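Long-range contacts in geranyltranstransferase (Staphylococcus aureus, PDB 1RTR), which probably catalyses the condensation of geranyl diphosphate with isopentenyl diphosphate to give farnesyl diphosphate, a branch-point precursor in isoprenoid biosynthesis: residues Y36-G41 / L71-T76; R44-L49 / A180-A185. All blocks are in the same frame, centred on the assembly; numbering follows the deposited sequence.

Contact 1: residues Y36-G41 / L71-T76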
loop_
_atom_site.group_PDB
_atom_site.type_symbol
_atom_site.label_atom_id
_atom_site.label_comp_id
_atom_site.label_asym_id
_atom_site.label_seq_id
_atom_site.Cartn_x
_atom_site.Cartn_y
_atom_site.Cartn_z
ATOM N N TYR A 36 -6.918 -1.344 -16.951
ATOM C CA TYR A 36 -7.845 -2.407 -17.336
ATOM C C TYR A 36 -8.813 -2.765 -16.204
ATOM O O TYR A 36 -10.032 -2.742 -16.409
ATOM C CB TYR A 36 -7.092 -3.655 -17.831
ATOM C CG TYR A 36 -7.990 -4.803 -18.248
ATOM C CD1 TYR A 36 -8.701 -4.770 -19.455
ATOM C CD2 TYR A 36 -8.132 -5.927 -17.430
ATOM C CE1 TYR A 36 -9.527 -5.827 -19.837
ATOM C CE2 TYR A 36 -8.956 -6.998 -17.807
ATOM C CZ TYR A 36 -9.651 -6.939 -19.009
ATOM O OH TYR A 36 -10.459 -8.003 -19.359
ATOM N N SER A 37 -8.273 -3.092 -15.026
ATOM C CA SER A 37 -9.094 -3.449 -13.866
ATOM C C SER A 37 -9.830 -2.246 -13.275
ATOM O O SER A 37 -10.969 -2.359 -12.834
ATOM C CB SER A 37 -8.249 -4.119 -12.788
ATOM O OG SER A 37 -7.629 -5.287 -13.276
ATOM N N LEU A 38 -9.166 -1.097 -13.268
ATOM C CA LEU A 38 -9.754 0.137 -12.771
ATOM C C LEU A 38 -11.007 0.509 -13.557
ATOM O O LEU A 38 -11.944 1.082 -12.995
ATOM C CB LEU A 38 -8.724 1.269 -12.823
ATOM C CG LEU A 38 -8.674 2.335 -11.723
ATOM C CD1 LEU A 38 -8.719 1.744 -10.307
ATOM C CD2 LEU A 38 -7.430 3.194 -11.916
ATOM N N ASN A 39 -11.018 0.174 -14.848
ATOM C CA ASN A 39 -12.155 0.455 -15.731
ATOM C C ASN A 39 -13.113 -0.719 -15.939
ATOM O O ASN A 39 -14.108 -0.574 -16.650
ATOM C CB ASN A 39 -11.675 0.959 -17.094
ATOM C CG ASN A 39 -11.023 2.312 -17.015
ATOM O OD1 ASN A 39 -9.935 2.515 -17.552
ATOM N ND2 ASN A 39 -11.677 3.252 -16.343
ATOM N N ALA A 40 -12.812 -1.867 -15.322
ATOM C CA ALA A 40 -13.680 -3.053 -15.355
ATOM C C ALA A 40 -15.143 -2.660 -15.269
ATOM O O ALA A 40 -15.999 -3.273 -15.913
ATOM C CB ALA A 40 -13.330 -4.026 -14.224
ATOM N N GLY A 41 -15.419 -1.622 -14.484
ATOM C CA GLY A 41 -16.758 -1.092 -14.357
ATOM C C GLY A 41 -17.509 -1.914 -13.336
ATOM O O GLY A 41 -17.729 -3.123 -13.521
ATOM N N LEU A 71 -9.941 5.218 -2.681
ATOM C CA LEU A 71 -10.760 4.133 -2.145
ATOM C C LEU A 71 -11.072 3.078 -3.200
ATOM O O LEU A 71 -10.995 1.870 -2.926
ATOM C CB LEU A 71 -12.056 4.687 -1.543
ATOM C CG LEU A 71 -12.990 3.724 -0.799
ATOM C CD1 LEU A 71 -12.230 2.761 0.160
ATOM C CD2 LEU A 71 -14.056 4.523 -0.063
ATOM N N GLU A 72 -11.414 3.527 -4.411
ATOM C CA GLU A 72 -11.711 2.586 -5.498
ATOM C C GLU A 72 -10.445 1.860 -5.992
ATOM O O GLU A 72 -10.511 0.683 -6.387
ATOM C CB GLU A 72 -12.471 3.279 -6.640
ATOM C CG GLU A 72 -12.989 2.352 -7.737
ATOM C CD GLU A 72 -14.160 1.466 -7.315
ATOM O OE1 GLU A 72 -14.713 1.643 -6.201
ATOM O OE2 GLU A 72 -14.533 0.570 -8.110
ATOM N N MET A 73 -9.300 2.548 -5.954
ATOM C CA MET A 73 -8.016 1.910 -6.274
ATOM C C MET A 73 -7.745 0.752 -5.300
ATOM O O MET A 73 -7.335 -0.340 -5.722
ATOM C CB MET A 73 -6.868 2.928 -6.229
ATOM C CG MET A 73 -6.582 3.664 -7.544
ATOM S SD MET A 73 -5.398 5.020 -7.359
ATOM C CE MET A 73 -5.690 5.856 -8.876
ATOM N N ILE A 74 -8.004 0.984 -4.008
ATOM C CA ILE A 74 -7.814 -0.039 -2.986
ATOM C C ILE A 74 -8.740 -1.224 -3.214
ATOM O O ILE A 74 -8.337 -2.378 -3.071
ATOM C CB ILE A 74 -8.029 0.543 -1.580
ATOM C CG1 ILE A 74 -7.002 1.641 -1.313
ATOM C CG2 ILE A 74 -8.004 -0.558 -0.512
ATOM C CD1 ILE A 74 -5.756 1.191 -0.630
ATOM N N HIS A 75 -9.988 -0.931 -3.559
ATOM C CA HIS A 75 -10.950 -1.985 -3.859
ATOM C C HIS A 75 -10.531 -2.760 -5.119
ATOM O O HIS A 75 -10.593 -4.000 -5.142
ATOM C CB HIS A 75 -12.372 -1.414 -3.958
ATOM C CG HIS A 75 -13.363 -2.352 -4.570
ATOM N ND1 HIS A 75 -13.846 -3.463 -3.909
ATOM C CD2 HIS A 75 -13.959 -2.348 -5.786
ATOM C CE1 HIS A 75 -14.693 -4.107 -4.692
ATOM N NE2 HIS A 75 -14.784 -3.449 -5.835
ATOM N N THR A 76 -10.085 -2.034 -6.149
ATOM C CA THR A 76 -9.613 -2.648 -7.394
ATOM C C THR A 76 -8.418 -3.576 -7.149
ATOM O O THR A 76 -8.398 -4.725 -7.625
ATOM C CB THR A 76 -9.239 -1.563 -8.414
ATOM O OG1 THR A 76 -10.393 -0.760 -8.710
ATOM C CG2 THR A 76 -8.879 -2.177 -9.748
#

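Contact 2: residues R44-L49 / A180-A185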
loop_
_atom_site.group_PDB
_atom_site.type_symbol
_atom_site.label_atom_id
_atom_site.label_comp_id
_atom_site.label_asym_id
_atom_site.label_seq_id
_atom_site.Cartn_x
_atom_site.Cartn_y
_atom_site.Cartn_z
ATOM N N ARG A 44 -19.543 0.986 -8.100
ATOM C CA ARG A 44 -18.783 2.097 -7.488
ATOM C C ARG A 44 -19.357 2.622 -6.170
ATOM O O ARG A 44 -19.263 3.821 -5.889
ATOM C CB ARG A 44 -18.581 3.267 -8.477
ATOM C CG ARG A 44 -18.089 2.883 -9.842
ATOM C CD ARG A 44 -16.663 2.427 -9.890
ATOM N NE ARG A 44 -16.184 2.390 -11.261
ATOM C CZ ARG A 44 -15.161 1.668 -11.688
ATOM N NH1 ARG A 44 -14.812 1.715 -12.967
ATOM N NH2 ARG A 44 -14.476 0.908 -10.848
ATOM N N ILE A 45 -19.941 1.740 -5.358
ATOM C CA ILE A 45 -20.643 2.177 -4.143
ATOM C C ILE A 45 -19.729 2.819 -3.125
ATOM O O ILE A 45 -20.144 3.752 -2.442
ATOM C CB ILE A 45 -21.461 1.045 -3.475
ATOM C CG1 ILE A 45 -20.667 -0.252 -3.438
ATOM C CG2 ILE A 45 -22.809 0.848 -4.169
ATOM C CD1 ILE A 45 -20.129 -0.564 -2.056
ATOM N N ARG A 46 -18.488 2.331 -3.034
ATOM C CA ARG A 46 -17.542 2.846 -2.036
ATOM C C ARG A 46 -17.230 4.324 -2.259
ATOM O O ARG A 46 -17.472 5.126 -1.351
ATOM C CB ARG A 46 -16.265 2.009 -1.952
ATOM C CG ARG A 46 -16.458 0.670 -1.299
ATOM C CD ARG A 46 -15.399 -0.322 -1.681
ATOM N NE ARG A 46 -15.708 -1.667 -1.223
ATOM C CZ ARG A 46 -16.485 -2.532 -1.867
ATOM N NH1 ARG A 46 -16.691 -3.737 -1.352
ATOM N NH2 ARG A 46 -17.054 -2.210 -3.017
ATOM N N PRO A 47 -16.718 4.692 -3.447
ATOM C CA PRO A 47 -16.521 6.106 -3.787
ATOM C C PRO A 47 -17.803 6.895 -3.661
ATOM O O PRO A 47 -17.785 7.983 -3.083
ATOM C CB PRO A 47 -16.059 6.077 -5.262
ATOM C CG PRO A 47 -16.270 4.701 -5.747
ATOM C CD PRO A 47 -16.249 3.815 -4.533
ATOM N N VAL A 48 -18.901 6.349 -4.174
ATOM C CA VAL A 48 -20.170 7.067 -4.170
ATOM C C VAL A 48 -20.647 7.333 -2.750
ATOM O O VAL A 48 -21.067 8.456 -2.429
ATOM C CB VAL A 48 -21.225 6.344 -5.016
ATOM C CG1 VAL A 48 -22.622 6.717 -4.566
ATOM C CG2 VAL A 48 -21.037 6.707 -6.502
ATOM N N LEU A 49 -20.555 6.311 -1.899
ATOM C CA LEU A 49 -20.833 6.449 -0.472
ATOM C C LEU A 49 -20.080 7.619 0.122
ATOM O O LEU A 49 -20.681 8.447 0.801
ATOM C CB LEU A 49 -20.487 5.165 0.285
ATOM C CG LEU A 49 -20.889 5.081 1.761
ATOM C CD1 LEU A 49 -22.362 5.451 1.963
ATOM C CD2 LEU A 49 -20.622 3.686 2.291
ATOM N N ALA A 180 -14.690 -2.562 6.468
ATOM C CA ALA A 180 -13.720 -1.546 6.876
ATOM C C ALA A 180 -13.585 -0.429 5.822
ATOM O O ALA A 180 -13.484 0.754 6.176
ATOM C CB ALA A 180 -12.377 -2.174 7.238
ATOM N N LEU A 181 -13.623 -0.803 4.540
ATOM C CA LEU A 181 -13.668 0.182 3.452
ATOM C C LEU A 181 -14.934 1.036 3.505
ATOM O O LEU A 181 -14.868 2.278 3.349
ATOM C CB LEU A 181 -13.550 -0.491 2.089
ATOM C CG LEU A 181 -12.207 -1.163 1.743
ATOM C CD1 LEU A 181 -12.125 -1.406 0.248
ATOM C CD2 LEU A 181 -11.017 -0.332 2.216
ATOM N N LEU A 182 -16.079 0.382 3.746
ATOM C CA LEU A 182 -17.341 1.110 3.864
ATOM C C LEU A 182 -17.266 2.143 4.983
ATOM O O LEU A 182 -17.635 3.305 4.795
ATOM C CB LEU A 182 -18.546 0.166 4.026
ATOM C CG LEU A 182 -18.905 -0.557 2.725
ATOM C CD1 LEU A 182 -19.984 -1.578 2.948
ATOM C CD2 LEU A 182 -19.324 0.408 1.632
ATOM N N THR A 183 -16.760 1.725 6.133
ATOM C CA THR A 183 -16.592 2.627 7.257
ATOM C C THR A 183 -15.565 3.710 6.951
ATOM O O THR A 183 -15.692 4.843 7.438
ATOM C CB THR A 183 -16.195 1.817 8.527
ATOM O OG1 THR A 183 -17.270 0.936 8.861
ATOM C CG2 THR A 183 -16.082 2.712 9.754
ATOM N N PHE A 184 -14.530 3.369 6.182
ATOM C CA PHE A 184 -13.598 4.390 5.727
ATOM C C PHE A 184 -14.334 5.455 4.908
ATOM O O PHE A 184 -14.146 6.647 5.137
ATOM C CB PHE A 184 -12.447 3.804 4.886
ATOM C CG PHE A 184 -11.613 4.862 4.223
ATOM C CD1 PHE A 184 -11.849 5.219 2.902
ATOM C CD2 PHE A 184 -10.653 5.554 4.953
ATOM C CE1 PHE A 184 -11.121 6.237 2.307
ATOM C CE2 PHE A 184 -9.925 6.568 4.377
ATOM C CZ PHE A 184 -10.155 6.909 3.040
ATOM N N ALA A 185 -15.167 5.019 3.964
ATOM C CA ALA A 185 -15.919 5.939 3.105
ATOM C C ALA A 185 -16.674 6.979 3.910
ATOM O O ALA A 185 -16.495 8.182 3.677
ATOM C CB ALA A 185 -16.867 5.190 2.155
#

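Contact 1: residues Y36-G41 / L71-T76
Leu38 and Thr76 carry this contact, which joins the C-terminal end of helix 30-38 to the middle of helix 65-83 in the all-helical polyprenyl synthetase fold. Their CA atoms, 6.1 Å apart, are the nearest pair between the two segments, and their side chains cross at about a right angle. The tight part lies round one methyl group: Leu38 CD1 sits 3.4 Å from Thr76 OG1 and also reaches Met73 CG at 4.0 Å, from where the extended methionine chain runs on to pack against Leu115 and Lys118 of helix 105-124. Leu17 of helix 6-18 packs on Leu38 as well.

Thr76 divides its two branches between two tasks. With chi1 at -61°, OG1 lies beside the backbone N and turns back along its own helix, giving a hydrogen bond to Glu72 O at 2.7 Å. The hydroxyl comes from above the carbonyl plane, 38° out of it, while Thr76 N donates to the same oxygen from the opposite face, so two donors grip this one acceptor. The methyl branch, CG2, is anti to the backbone N and rests 3.7 Å from Ser37 CB.

Ser37 marks the looser side: it is partly exposed, and the contact buries 24 Å² of it against 81 Å² of Leu38. Its hydroxyl is hydrogen-bonded to Asn99. Beyond Leu38, the chain leaves the helix through the exposed Ala40 and Gly41, which takes a positive phi of 83°.

The buried area is a modest 202 Å². The chemistry implies that the threonine hydroxyl, its polar need met within its own helix, can serve as a packing surface for the leucine methyl. Direct contact between the segments is van der Waals packing with no hydrogen bond across it; Arg44 supplies the polar bridge, reaching Glu72 and Leu38 O.

Contact 2: residues R44-L49 / A180-A185
Leu182 meets Ile45, Arg46 and Leu49 in a nearly parallel helix pair of the terpene-synthase-type helical bundle; the short axes approach to 8.8 Å at an angle of 25°. The leucine's CD2 does the touching throughout. Leu49 crosses Leu182 at about a right angle, its CD2 3.6 Å from Leu182 CD2. Ile45 comes in more aslant, offering CD1 at 3.9 Å from Leu182 CD2, and Phe214 of helix 197-227 packs on both Ile45 and Leu182.

Arg46 touches with its length from CG to NE. This extended chain passes Leu182 with CG and runs on to Leu181, whose CD1 lies 3.9 Å from Arg46 NE. Leu181 approaches the guanidinium obliquely, in a packing contact, not a hydrogen bond; the arginine side chain also touches His75 of helix 65-83.

The spacing is even along the pair: the CA atoms of Arg46 and Leu182 are 6.2 Å apart and, one turn further on, those of Leu49 and Ala185 6.1 Å. With CG anti to its backbone N (chi1 -172°), Leu49 sets that atom 4.0 Å from Ala185 CB, and the same Ala185 CB sits 3.6 Å from Arg46 O.

Contacts 1 and 2, with centres 13 Å apart, are tied together through the chain that connects helix 30-38 to helix 45-56. Arg44, at the N-cap of the latter, makes a salt bridge from NH2 to Glu72 OE2 (2.8 Å) and a probable hydrogen bond from NH1 to Leu38 O (2.9 Å), thereby addressing both segments of contact 1. Further along the same segment, Arg46 NH2 packs 3.5 Å from His75 CE1. This glycine- and arginine-rich connection lines the isopentenyl diphosphate site in related prenyltransferases, and helix 65-83 leads to the first aspartate-rich motif; Arg46 and His75, which lie side by side, probably belong to that pocket, as their counterparts do in related enzymes.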